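Local coordinates for Lmo1340 protein (Listeria monocytogenes, PDB 4NLM) that is of unknown function but is a Listeria surface protein, probably a lipoprotein, with a YqgU-like six-bladed beta-propeller domain, at residues A[152-163]-A[174-182]; A[225-236]-A[272-281]. All blocks are in the same frame, centred on the assembly; numbering follows the deposited sequence. Where two conformers were deposited one is given.

Overall arrangement
Both interactions belong to the YqgU-like six-bladed propeller, and each sets a beta hairpin against a loop from later in the chain. Interaction 1 (152-163 with 174-182) lies about 19 Å from the centre of the chain, where the loop leaves strand 171-174 for strand 182-184. Interaction 2 (225-236 with 272-281) lies farther in, about 10 Å from that centre, where the hairpin of strands 225-229 and 232-238 meets the loop after strand 269-271. Their centres are about 22 Å apart, yet the two meet at one point: the ring of F226 packs on the backbone of the 174-182 loop, with F226 CE1 3.6 Å from F181 O and F226 CZ 3.8 Å from I182 C.

Interaction 1 (A[152-163]-A[174-182]); sequences VTYSPEWNFQIE and KIDVASPFI
I162 drives its side chain into the curve of the 174-182 loop. CG1 lies anti to the carbonyl carbon (chi1 -48°) and the chain runs on extended, which carries I162 CD1 to 3.4 Å from S179 O and close to V177 O. Its other branch, CG2, packs on I175 CB and meets I182 CD1 tip to tip; V152 CG2 reaches the same I182 CD1 at 3.6 Å. Farther along the hairpin, the F160 ring takes P180 CD over one face in a CH-pi contact, 4.0 Å from the ring centroid, while A178 C lies at its edge. Y154 OH comes to 3.5 Å from P180 CB. The loop passes along the end of a propeller blade, linking its last strand, 171-174, to strand 182-184 of the next sheet, where V177 and I182 also pack on strand 189-194. Where the loop starts, a backbone bond from I175 N to I162 O (3.0 Å) is supplemented by a water that accepts from I162 N and donates to I175 O. Beyond it the packing gives way to solvent: E163 OE1 and K174 NZ stay 4.7 Å apart, bridged by two waters in place of a direct salt bridge.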
loop_
_atom_site.group_PDB
_atom_site.type_symbol
_atom_site.label_atom_id
_atom_site.label_comp_id
_atom_site.label_asym_id
_atom_site.label_seq_id
_atom_site.Cartn_x
_atom_site.Cartn_y
_atom_site.Cartn_z
ATOM N N VAL A 152 -9.197 1.915 -10.622
ATOM C CA VAL A 152 -9.086 3.035 -11.518
ATOM C C VAL A 152 -8.305 2.576 -12.742
ATOM O O VAL A 152 -7.162 2.112 -12.605
ATOM C CB VAL A 152 -8.368 4.208 -10.827
ATOM C CG1 VAL A 152 -8.304 5.405 -11.768
ATOM C CG2 VAL A 152 -9.075 4.569 -9.527
ATOM N N THR A 153 -8.916 2.710 -13.915
ATOM C CA THR A 153 -8.257 2.376 -15.176
ATOM C C THR A 153 -7.990 3.629 -15.985
ATOM O O THR A 153 -8.815 4.542 -16.039
ATOM C CB THR A 153 -9.104 1.414 -16.026
ATOM O OG1 THR A 153 -10.448 1.906 -16.133
ATOM C CG2 THR A 153 -9.136 0.045 -15.413
ATOM N N TYR A 154 -6.810 3.665 -16.596
ATOM C CA TYR A 154 -6.373 4.809 -17.378
ATOM C C TYR A 154 -6.185 4.436 -18.844
ATOM O O TYR A 154 -5.705 3.342 -19.138
ATOM C CB TYR A 154 -5.009 5.297 -16.889
ATOM C CG TYR A 154 -4.982 5.818 -15.486
ATOM C CD1 TYR A 154 -4.782 4.958 -14.412
ATOM C CD2 TYR A 154 -5.195 7.160 -15.219
ATOM C CE1 TYR A 154 -4.742 5.435 -13.120
ATOM C CE2 TYR A 154 -5.175 7.645 -13.919
ATOM C CZ TYR A 154 -4.933 6.779 -12.880
ATOM O OH TYR A 154 -4.905 7.242 -11.586
ATOM N N SER A 155 -6.620 5.310 -19.735
ATOM C CA SER A 155 -6.365 5.173 -21.164
ATOM C C SER A 155 -6.615 6.524 -21.798
ATOM O O SER A 155 -7.440 7.287 -21.313
ATOM C CB SER A 155 -7.309 4.149 -21.778
ATOM O OG SER A 155 -6.985 3.893 -23.130
ATOM N N PRO A 156 -5.888 6.849 -22.893
ATOM C CA PRO A 156 -6.143 8.155 -23.508
ATOM C C PRO A 156 -7.553 8.347 -24.036
ATOM O O PRO A 156 -7.993 9.483 -24.201
ATOM C CB PRO A 156 -5.150 8.212 -24.674
ATOM C CG PRO A 156 -4.137 7.160 -24.421
ATOM C CD PRO A 156 -4.750 6.148 -23.507
ATOM N N GLU A 157 -8.262 7.252 -24.276
ATOM C CA GLU A 157 -9.608 7.341 -24.796
ATOM C C GLU A 157 -10.600 7.887 -23.785
ATOM O O GLU A 157 -11.696 8.332 -24.168
ATOM C CB GLU A 157 -10.116 5.977 -25.233
ATOM C CG GLU A 157 -9.470 5.438 -26.481
ATOM C CD GLU A 157 -8.145 4.803 -26.228
ATOM O OE1 GLU A 157 -7.677 4.824 -25.087
ATOM O OE2 GLU A 157 -7.579 4.254 -27.161
ATOM N N TRP A 158 -10.295 7.787 -22.491
ATOM C CA TRP A 158 -11.228 8.267 -21.464
ATOM C C TRP A 158 -10.592 8.948 -20.248
ATOM O O TRP A 158 -11.298 9.333 -19.330
ATOM C CB TRP A 158 -12.095 7.110 -20.965
ATOM C CG TRP A 158 -11.352 6.007 -20.282
ATOM C CD1 TRP A 158 -10.871 5.999 -18.990
ATOM C CD2 TRP A 158 -11.055 4.719 -20.819
ATOM N NE1 TRP A 158 -10.279 4.802 -18.727
ATOM C CE2 TRP A 158 -10.367 3.998 -19.826
ATOM C CE3 TRP A 158 -11.259 4.114 -22.070
ATOM C CZ2 TRP A 158 -9.940 2.710 -20.022
ATOM C CZ3 TRP A 158 -10.810 2.851 -22.262
ATOM C CH2 TRP A 158 -10.181 2.143 -21.248
ATOM N N ASN A 159 -9.277 9.122 -20.266
ATOM C CA ASN A 159 -8.502 9.715 -19.156
ATOM C C ASN A 159 -8.430 8.721 -17.991
ATOM O O ASN A 159 -7.522 7.901 -17.951
ATOM C CB ASN A 159 -9.046 11.090 -18.731
ATOM C CG ASN A 159 -8.159 11.768 -17.700
ATOM O OD1 ASN A 159 -7.032 11.331 -17.453
ATOM N ND2 ASN A 159 -8.657 12.846 -17.100
ATOM N N PHE A 160 -9.416 8.739 -17.099
ATOM C CA PHE A 160 -9.486 7.729 -16.062
ATOM C C PHE A 160 -10.954 7.415 -15.814
ATOM O O PHE A 160 -11.808 8.231 -16.081
ATOM C CB PHE A 160 -8.829 8.169 -14.741
ATOM C CG PHE A 160 -9.598 9.208 -14.009
ATOM C CD1 PHE A 160 -9.424 10.551 -14.301
ATOM C CD2 PHE A 160 -10.508 8.852 -13.017
ATOM C CE1 PHE A 160 -10.137 11.518 -13.616
ATOM C CE2 PHE A 160 -11.225 9.819 -12.352
ATOM C CZ PHE A 160 -11.043 11.148 -12.648
ATOM N N GLN A 161 -11.205 6.228 -15.288
ATOM C CA GLN A 161 -12.565 5.844 -14.892
ATOM C C GLN A 161 -12.395 4.918 -13.711
ATOM O O GLN A 161 -11.310 4.388 -13.487
ATOM C CB GLN A 161 -13.309 5.187 -16.046
ATOM C CG GLN A 161 -12.740 3.841 -16.395
ATOM C CD GLN A 161 -13.235 3.246 -17.690
ATOM O OE1 GLN A 161 -13.952 3.917 -18.434
ATOM N NE2 GLN A 161 -12.929 2.007 -17.944
ATOM N N ILE A 162 -13.475 4.745 -12.973
ATOM C CA ILE A 162 -13.480 3.966 -11.713
ATOM C C ILE A 162 -14.624 2.965 -11.748
ATOM O O ILE A 162 -15.747 3.303 -12.122
ATOM C CB ILE A 162 -13.659 4.865 -10.488
ATOM C CG1 ILE A 162 -12.710 6.066 -10.562
ATOM C CG2 ILE A 162 -13.431 4.063 -9.206
ATOM C CD1 ILE A 162 -12.883 6.979 -9.374
ATOM N N GLU A 163 -14.322 1.730 -11.390
ATOM C CA GLU A 163 -15.318 0.667 -11.332
ATOM C C GLU A 163 -15.132 -0.139 -10.073
ATOM O O GLU A 163 -14.085 -0.130 -9.463
ATOM C CB GLU A 163 -15.133 -0.237 -12.558
ATOM C CG GLU A 163 -15.500 0.435 -13.870
ATOM C CD GLU A 163 -14.910 -0.255 -15.092
ATOM O OE1 GLU A 163 -15.653 -0.424 -16.074
ATOM O OE2 GLU A 163 -13.721 -0.627 -15.080
ATOM N N LYS A 174 -20.091 0.983 -12.240
ATOM C CA LYS A 174 -19.365 2.223 -12.387
ATOM C C LYS A 174 -19.433 3.020 -11.096
ATOM O O LYS A 174 -20.452 3.010 -10.415
ATOM C CB LYS A 174 -19.974 3.076 -13.480
ATOM C CG LYS A 174 -19.910 2.402 -14.813
ATOM C CD LYS A 174 -20.544 3.293 -15.844
ATOM C CE LYS A 174 -20.579 2.570 -17.157
ATOM N NZ LYS A 174 -19.237 2.208 -17.641
ATOM N N ILE A 175 -18.345 3.707 -10.777
ATOM C CA ILE A 175 -18.282 4.602 -9.612
ATOM C C ILE A 175 -18.122 6.010 -10.168
ATOM O O ILE A 175 -17.105 6.331 -10.805
ATOM C CB ILE A 175 -17.139 4.233 -8.653
ATOM C CG1 ILE A 175 -17.398 2.829 -8.113
ATOM C CG2 ILE A 175 -17.030 5.246 -7.525
ATOM C CD1 ILE A 175 -16.485 2.402 -7.012
ATOM N N ASP A 176 -19.132 6.841 -9.926
ATOM C CA ASP A 176 -19.168 8.201 -10.441
ATOM C C ASP A 176 -18.511 9.160 -9.460
ATOM O O ASP A 176 -19.176 9.917 -8.751
ATOM C CB ASP A 176 -20.614 8.614 -10.723
ATOM C CG ASP A 176 -20.727 10.016 -11.302
ATOM O OD1 ASP A 176 -19.723 10.560 -11.809
ATOM O OD2 ASP A 176 -21.843 10.572 -11.250
ATOM N N VAL A 177 -17.191 9.092 -9.423
ATOM C CA VAL A 177 -16.394 9.928 -8.541
ATOM C C VAL A 177 -15.422 10.663 -9.473
ATOM O O VAL A 177 -14.806 10.049 -10.332
ATOM C CB VAL A 177 -15.747 9.053 -7.450
ATOM C CG1 VAL A 177 -14.609 9.787 -6.772
ATOM C CG2 VAL A 177 -16.781 8.602 -6.438
ATOM N N ALA A 178 -15.268 11.966 -9.256
ATOM C CA ALA A 178 -14.557 12.829 -10.188
ATOM C C ALA A 178 -13.066 12.963 -9.963
ATOM O O ALA A 178 -12.455 13.919 -10.423
ATOM C CB ALA A 178 -15.204 14.212 -10.180
ATOM N N SER A 179 -12.478 12.011 -9.264
ATOM C CA SER A 179 -11.065 12.053 -8.981
ATOM C C SER A 179 -10.512 10.653 -8.911
ATOM O O SER A 179 -11.189 9.745 -8.476
ATOM C CB SER A 179 -10.831 12.752 -7.651
ATOM O OG SER A 179 -9.469 12.689 -7.269
ATOM N N PRO A 180 -9.249 10.477 -9.309
ATOM C CA PRO A 180 -8.667 9.156 -9.138
ATOM C C PRO A 180 -8.052 8.922 -7.757
ATOM O O PRO A 180 -7.606 7.820 -7.486
ATOM C CB PRO A 180 -7.590 9.124 -10.226
ATOM C CG PRO A 180 -7.143 10.539 -10.333
ATOM C CD PRO A 180 -8.374 11.367 -10.091
ATOM N N PHE A 181 -8.037 9.954 -6.915
ATOM C CA PHE A 181 -7.433 9.861 -5.599
ATOM C C PHE A 181 -8.508 9.450 -4.625
ATOM O O PHE A 181 -9.219 10.282 -4.072
ATOM C CB PHE A 181 -6.793 11.195 -5.226
ATOM C CG PHE A 181 -5.935 11.757 -6.316
ATOM C CD1 PHE A 181 -4.865 11.022 -6.824
ATOM C CD2 PHE A 181 -6.189 13.015 -6.838
ATOM C CE1 PHE A 181 -4.064 11.534 -7.827
ATOM C CE2 PHE A 181 -5.392 13.529 -7.842
ATOM C CZ PHE A 181 -4.336 12.787 -8.335
ATOM N N ILE A 182 -8.585 8.144 -4.412
ATOM C CA ILE A 182 -9.694 7.550 -3.683
ATOM C C ILE A 182 -9.300 6.500 -2.658
ATOM O O ILE A 182 -8.151 6.052 -2.610
ATOM C CB ILE A 182 -10.671 6.833 -4.674
ATOM C CG1 ILE A 182 -9.932 5.709 -5.392
ATOM C CG2 ILE A 182 -11.259 7.827 -5.649
ATOM C CD1 ILE A 182 -10.781 4.947 -6.368
HETATM O O HOH W 1 -15.690 6.611 -13.130
HETATM O O HOH W 2 -18.528 -0.584 -16.381
HETATM O O HOH W 3 -16.472 2.131 -16.783
#

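Interaction 2 (A[225-236]-A[272-281]); sequences QFAVHDNVLLTI and VPYFDTNFDK
This is an aromatic packing contact between the hairpin that opens one propeller blade and the loop that leads from that blade's sheet to strand 284-289, near the centre of the chain: H229, A227, V232 and L234 of the hairpin pack against F279 of the loop. H229 CB sits almost over the middle of the F279 ring, 3.8 Å from its centroid, and the imidazole turns an edge to the same ring at 60° between planes. L234 CB and A227 CB close in on CZ and CE2, and V232 CG1 on CE1. A second ring, F275, has L234 CD2 over one face and the amide nitrogen of Q225 at its edge (Q225 NE2 to F275 CE2 3.5 Å); I236 CD1 touches both F275 and V272 CG1. F284 adds a further ring against F275.

Toward the type I' turn of the hairpin the contact becomes polar. With CG anti to the backbone N (chi1 -156°), the H229 ring lies along the loop: T277 O and N278 CA stand over one face and F279 O is at its edge, 2.9 Å from H229 CD2. H229 NE2 gives a weak, bent bond to N278 OD1 (2.9 Å, 121°), and N278 ND2 in turn bonds S328 OG. Waters tie V228 O to T277 O and D230 O to K281 N. The D230 and D280 carboxylates lie side by side and nearly coplanar, their OD2 atoms 4.2 Å apart, with D280 OD1 accepting from N282 N; this closeness may slightly raise the proton affinity of one of them. With one weak direct hydrogen bond between the segments, hairpin and loop appear to be held mainly by the packing around F275 and F279, and water serves the polar end.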
loop_
_atom_site.group_PDB
_atom_site.type_symbol
_atom_site.label_atom_id
_atom_site.label_comp_id
_atom_site.label_asym_id
_atom_site.label_seq_id
_atom_site.Cartn_x
_atom_site.Cartn_y
_atom_site.Cartn_z
ATOM N N GLN A 225 -2.823 14.711 0.732
ATOM C CA GLN A 225 -2.758 13.273 0.575
ATOM C C GLN A 225 -3.585 12.699 1.723
ATOM O O GLN A 225 -3.662 13.322 2.787
ATOM C CB GLN A 225 -1.290 12.816 0.682
ATOM C CG GLN A 225 -1.064 11.352 0.348
ATOM C CD GLN A 225 0.410 11.022 0.276
ATOM O OE1 GLN A 225 1.187 11.820 -0.228
ATOM N NE2 GLN A 225 0.781 9.840 0.696
ATOM N N PHE A 226 -4.163 11.509 1.569
ATOM C CA PHE A 226 -4.940 10.904 2.645
ATOM C C PHE A 226 -4.824 9.406 2.522
ATOM O O PHE A 226 -4.429 8.873 1.491
ATOM C CB PHE A 226 -6.382 11.365 2.605
ATOM C CG PHE A 226 -7.182 10.745 1.506
ATOM C CD1 PHE A 226 -7.101 11.212 0.212
ATOM C CD2 PHE A 226 -8.033 9.690 1.774
ATOM C CE1 PHE A 226 -7.831 10.637 -0.806
ATOM C CE2 PHE A 226 -8.752 9.103 0.766
ATOM C CZ PHE A 226 -8.648 9.572 -0.527
ATOM N N ALA A 227 -5.214 8.730 3.600
ATOM C CA ALA A 227 -5.237 7.273 3.626
ATOM C C ALA A 227 -6.246 6.855 4.687
ATOM O O ALA A 227 -6.488 7.601 5.620
ATOM C CB ALA A 227 -3.841 6.686 3.896
ATOM N N VAL A 228 -6.761 5.644 4.545
ATOM C CA VAL A 228 -7.709 5.100 5.511
ATOM C C VAL A 228 -7.211 3.728 5.942
ATOM O O VAL A 228 -6.742 2.922 5.135
ATOM C CB VAL A 228 -9.132 4.989 4.899
ATOM C CG1 VAL A 228 -10.136 4.418 5.891
ATOM C CG2 VAL A 228 -9.593 6.341 4.414
ATOM N N HIS A 229 -7.309 3.450 7.223
ATOM C CA HIS A 229 -7.020 2.104 7.670
ATOM C C HIS A 229 -7.567 1.946 9.066
ATOM O O HIS A 229 -7.433 2.858 9.867
ATOM C CB HIS A 229 -5.534 1.774 7.666
ATOM C CG HIS A 229 -5.275 0.322 7.555
ATOM N ND1 HIS A 229 -5.501 -0.372 6.383
ATOM C CD2 HIS A 229 -4.785 -0.571 8.441
ATOM C CE1 HIS A 229 -5.186 -1.639 6.566
ATOM N NE2 HIS A 229 -4.762 -1.788 7.808
ATOM N N ASP A 230 -8.110 0.765 9.360
ATOM C CA ASP A 230 -8.573 0.455 10.698
ATOM C C ASP A 230 -9.414 1.566 11.334
ATOM O O ASP A 230 -9.246 1.936 12.504
ATOM C CB ASP A 230 -7.379 0.051 11.549
ATOM C CG ASP A 230 -6.834 -1.329 11.197
ATOM O OD1 ASP A 230 -7.427 -2.070 10.385
ATOM O OD2 ASP A 230 -5.773 -1.684 11.752
ATOM N N ASN A 231 -10.335 2.080 10.530
ATOM C CA ASN A 231 -11.292 3.097 10.944
ATOM C C ASN A 231 -10.684 4.444 11.261
ATOM O O ASN A 231 -11.299 5.278 11.908
ATOM C CB ASN A 231 -12.139 2.606 12.133
ATOM C CG ASN A 231 -12.907 1.329 11.823
ATOM O OD1 ASN A 231 -12.846 0.359 12.580
ATOM N ND2 ASN A 231 -13.605 1.313 10.694
ATOM N N VAL A 232 -9.458 4.661 10.805
ATOM C CA VAL A 232 -8.784 5.944 10.982
ATOM C C VAL A 232 -8.564 6.572 9.619
ATOM O O VAL A 232 -8.100 5.902 8.719
ATOM C CB VAL A 232 -7.438 5.783 11.698
ATOM C CG1 VAL A 232 -6.687 7.110 11.782
ATOM C CG2 VAL A 232 -7.667 5.196 13.077
ATOM N N LEU A 233 -8.920 7.845 9.498
ATOM C CA LEU A 233 -8.634 8.632 8.327
ATOM C C LEU A 233 -7.408 9.486 8.648
ATOM O O LEU A 233 -7.417 10.304 9.578
ATOM C CB LEU A 233 -9.792 9.562 7.975
ATOM C CG LEU A 233 -9.541 10.656 6.948
ATOM C CD1 LEU A 233 -9.162 10.054 5.597
ATOM C CD2 LEU A 233 -10.719 11.599 6.760
ATOM N N LEU A 234 -6.354 9.274 7.881
ATOM C CA LEU A 234 -5.121 10.056 7.930
ATOM C C LEU A 234 -5.178 11.107 6.837
ATOM O O LEU A 234 -5.529 10.789 5.698
ATOM C CB LEU A 234 -3.923 9.167 7.643
ATOM C CG LEU A 234 -2.600 9.912 7.400
ATOM C CD1 LEU A 234 -2.095 10.516 8.704
ATOM C CD2 LEU A 234 -1.563 9.009 6.734
ATOM N N THR A 235 -4.902 12.346 7.188
ATOM C CA THR A 235 -4.737 13.392 6.207
ATOM C C THR A 235 -3.355 14.011 6.359
ATOM O O THR A 235 -2.799 14.069 7.452
ATOM C CB THR A 235 -5.808 14.486 6.256
ATOM O OG1 THR A 235 -5.802 15.104 7.526
ATOM C CG2 THR A 235 -7.204 13.920 5.982
ATOM N N ILE A 236 -2.817 14.493 5.246
ATOM C CA ILE A 236 -1.521 15.175 5.213
ATOM C C ILE A 236 -1.730 16.486 4.471
ATOM O O ILE A 236 -2.332 16.507 3.396
ATOM C CB ILE A 236 -0.453 14.317 4.508
ATOM C CG1 ILE A 236 -0.311 12.947 5.175
ATOM C CG2 ILE A 236 0.895 15.018 4.488
ATOM C CD1 ILE A 236 0.637 11.985 4.466
ATOM N N VAL A 272 6.640 13.744 0.181
ATOM C CA VAL A 272 6.063 13.047 1.331
ATOM C C VAL A 272 6.843 11.757 1.540
ATOM O O VAL A 272 6.865 10.883 0.675
ATOM C CB VAL A 272 4.592 12.741 1.108
ATOM C CG1 VAL A 272 4.018 12.044 2.333
ATOM C CG2 VAL A 272 3.823 14.028 0.841
ATOM N N PRO A 273 7.485 11.602 2.700
ATOM C CA PRO A 273 8.197 10.372 2.965
ATOM C C PRO A 273 7.255 9.175 3.072
ATOM O O PRO A 273 6.025 9.327 3.263
ATOM C CB PRO A 273 8.889 10.640 4.306
ATOM C CG PRO A 273 8.989 12.119 4.381
ATOM C CD PRO A 273 7.725 12.605 3.744
ATOM N N TYR A 274 7.788 7.971 2.978
ATOM C CA TYR A 274 6.977 6.792 3.120
ATOM C C TYR A 274 6.423 6.617 4.539
ATOM O O TYR A 274 7.091 6.899 5.536
ATOM C CB TYR A 274 7.748 5.526 2.756
ATOM C CG TYR A 274 8.055 5.431 1.281
ATOM C CD1 TYR A 274 7.034 5.164 0.376
ATOM C CD2 TYR A 274 9.338 5.622 0.782
ATOM C CE1 TYR A 274 7.289 5.096 -0.983
ATOM C CE2 TYR A 274 9.604 5.558 -0.570
ATOM C CZ TYR A 274 8.581 5.290 -1.447
ATOM O OH TYR A 274 8.860 5.243 -2.798
ATOM N N PHE A 275 5.191 6.096 4.620
ATOM C CA PHE A 275 4.576 5.671 5.855
ATOM C C PHE A 275 4.027 4.273 5.646
ATOM O O PHE A 275 3.779 3.833 4.530
ATOM C CB PHE A 275 3.516 6.665 6.376
ATOM C CG PHE A 275 2.338 6.848 5.464
ATOM C CD1 PHE A 275 1.240 5.961 5.481
ATOM C CD2 PHE A 275 2.298 7.931 4.612
ATOM C CE1 PHE A 275 0.183 6.161 4.613
ATOM C CE2 PHE A 275 1.232 8.117 3.746
ATOM C CZ PHE A 275 0.167 7.243 3.769
ATOM N N ASP A 276 3.810 3.573 6.749
ATOM C CA ASP A 276 3.223 2.224 6.723
ATOM C C ASP A 276 1.734 2.332 6.512
ATOM O O ASP A 276 1.013 2.940 7.305
ATOM C CB ASP A 276 3.534 1.559 8.061
ATOM C CG ASP A 276 2.771 0.284 8.324
ATOM O OD1 ASP A 276 2.436 -0.446 7.378
ATOM O OD2 ASP A 276 2.507 0.030 9.525
ATOM N N THR A 277 1.247 1.777 5.409
ATOM C CA THR A 277 -0.174 1.823 5.112
ATOM C C THR A 277 -1.022 1.017 6.077
ATOM O O THR A 277 -2.215 1.246 6.176
ATOM C CB THR A 277 -0.401 1.344 3.670
ATOM O OG1 THR A 277 0.129 0.030 3.530
ATOM C CG2 THR A 277 0.233 2.297 2.657
ATOM N N ASN A 278 -0.398 0.117 6.814
ATOM C CA ASN A 278 -1.089 -0.701 7.760
ATOM C C ASN A 278 -1.100 -0.049 9.150
ATOM O O ASN A 278 -0.535 -0.581 10.101
ATOM C CB ASN A 278 -0.407 -2.058 7.786
ATOM C CG ASN A 278 -1.267 -3.123 8.418
ATOM O OD1 ASN A 278 -2.374 -3.457 7.926
ATOM N ND2 ASN A 278 -0.762 -3.693 9.500
ATOM N N PHE A 279 -1.652 1.153 9.242
ATOM C CA PHE A 279 -1.714 1.881 10.504
ATOM C C PHE A 279 -3.032 1.666 11.231
ATOM O O PHE A 279 -4.015 1.176 10.659
ATOM C CB PHE A 279 -1.439 3.383 10.280
ATOM C CG PHE A 279 -2.419 4.074 9.368
ATOM C CD1 PHE A 279 -3.647 4.532 9.854
ATOM C CD2 PHE A 279 -2.146 4.261 8.028
ATOM C CE1 PHE A 279 -4.516 5.193 9.016
ATOM C CE2 PHE A 279 -3.051 4.881 7.203
ATOM C CZ PHE A 279 -4.235 5.339 7.695
ATOM N N ASP A 280 -3.021 2.024 12.512
ATOM C CA ASP A 280 -4.209 1.940 13.319
ATOM C C ASP A 280 -4.191 3.039 14.392
ATOM O O ASP A 280 -3.283 3.855 14.440
ATOM C CB ASP A 280 -4.388 0.523 13.873
ATOM C CG ASP A 280 -3.270 0.101 14.800
ATOM O OD1 ASP A 280 -2.837 0.912 15.624
ATOM O OD2 ASP A 280 -2.847 -1.070 14.731
ATOM N N LYS A 281 -5.187 3.039 15.268
ATOM C CA LYS A 281 -5.323 4.081 16.275
ATOM C C LYS A 281 -4.119 4.198 17.205
ATOM O O LYS A 281 -3.942 5.231 17.831
ATOM C CB LYS A 281 -6.545 3.804 17.143
ATOM C CG LYS A 281 -6.370 2.558 17.986
ATOM C CD LYS A 281 -7.616 2.316 18.835
ATOM C CE LYS A 281 -7.554 1.008 19.622
ATOM N NZ LYS A 281 -8.709 0.814 20.542
HETATM O O HOH W 4 3.907 8.611 1.302
HETATM O O HOH W 5 -3.805 2.736 4.509
HETATM O O HOH W 6 -7.785 1.703 14.877
#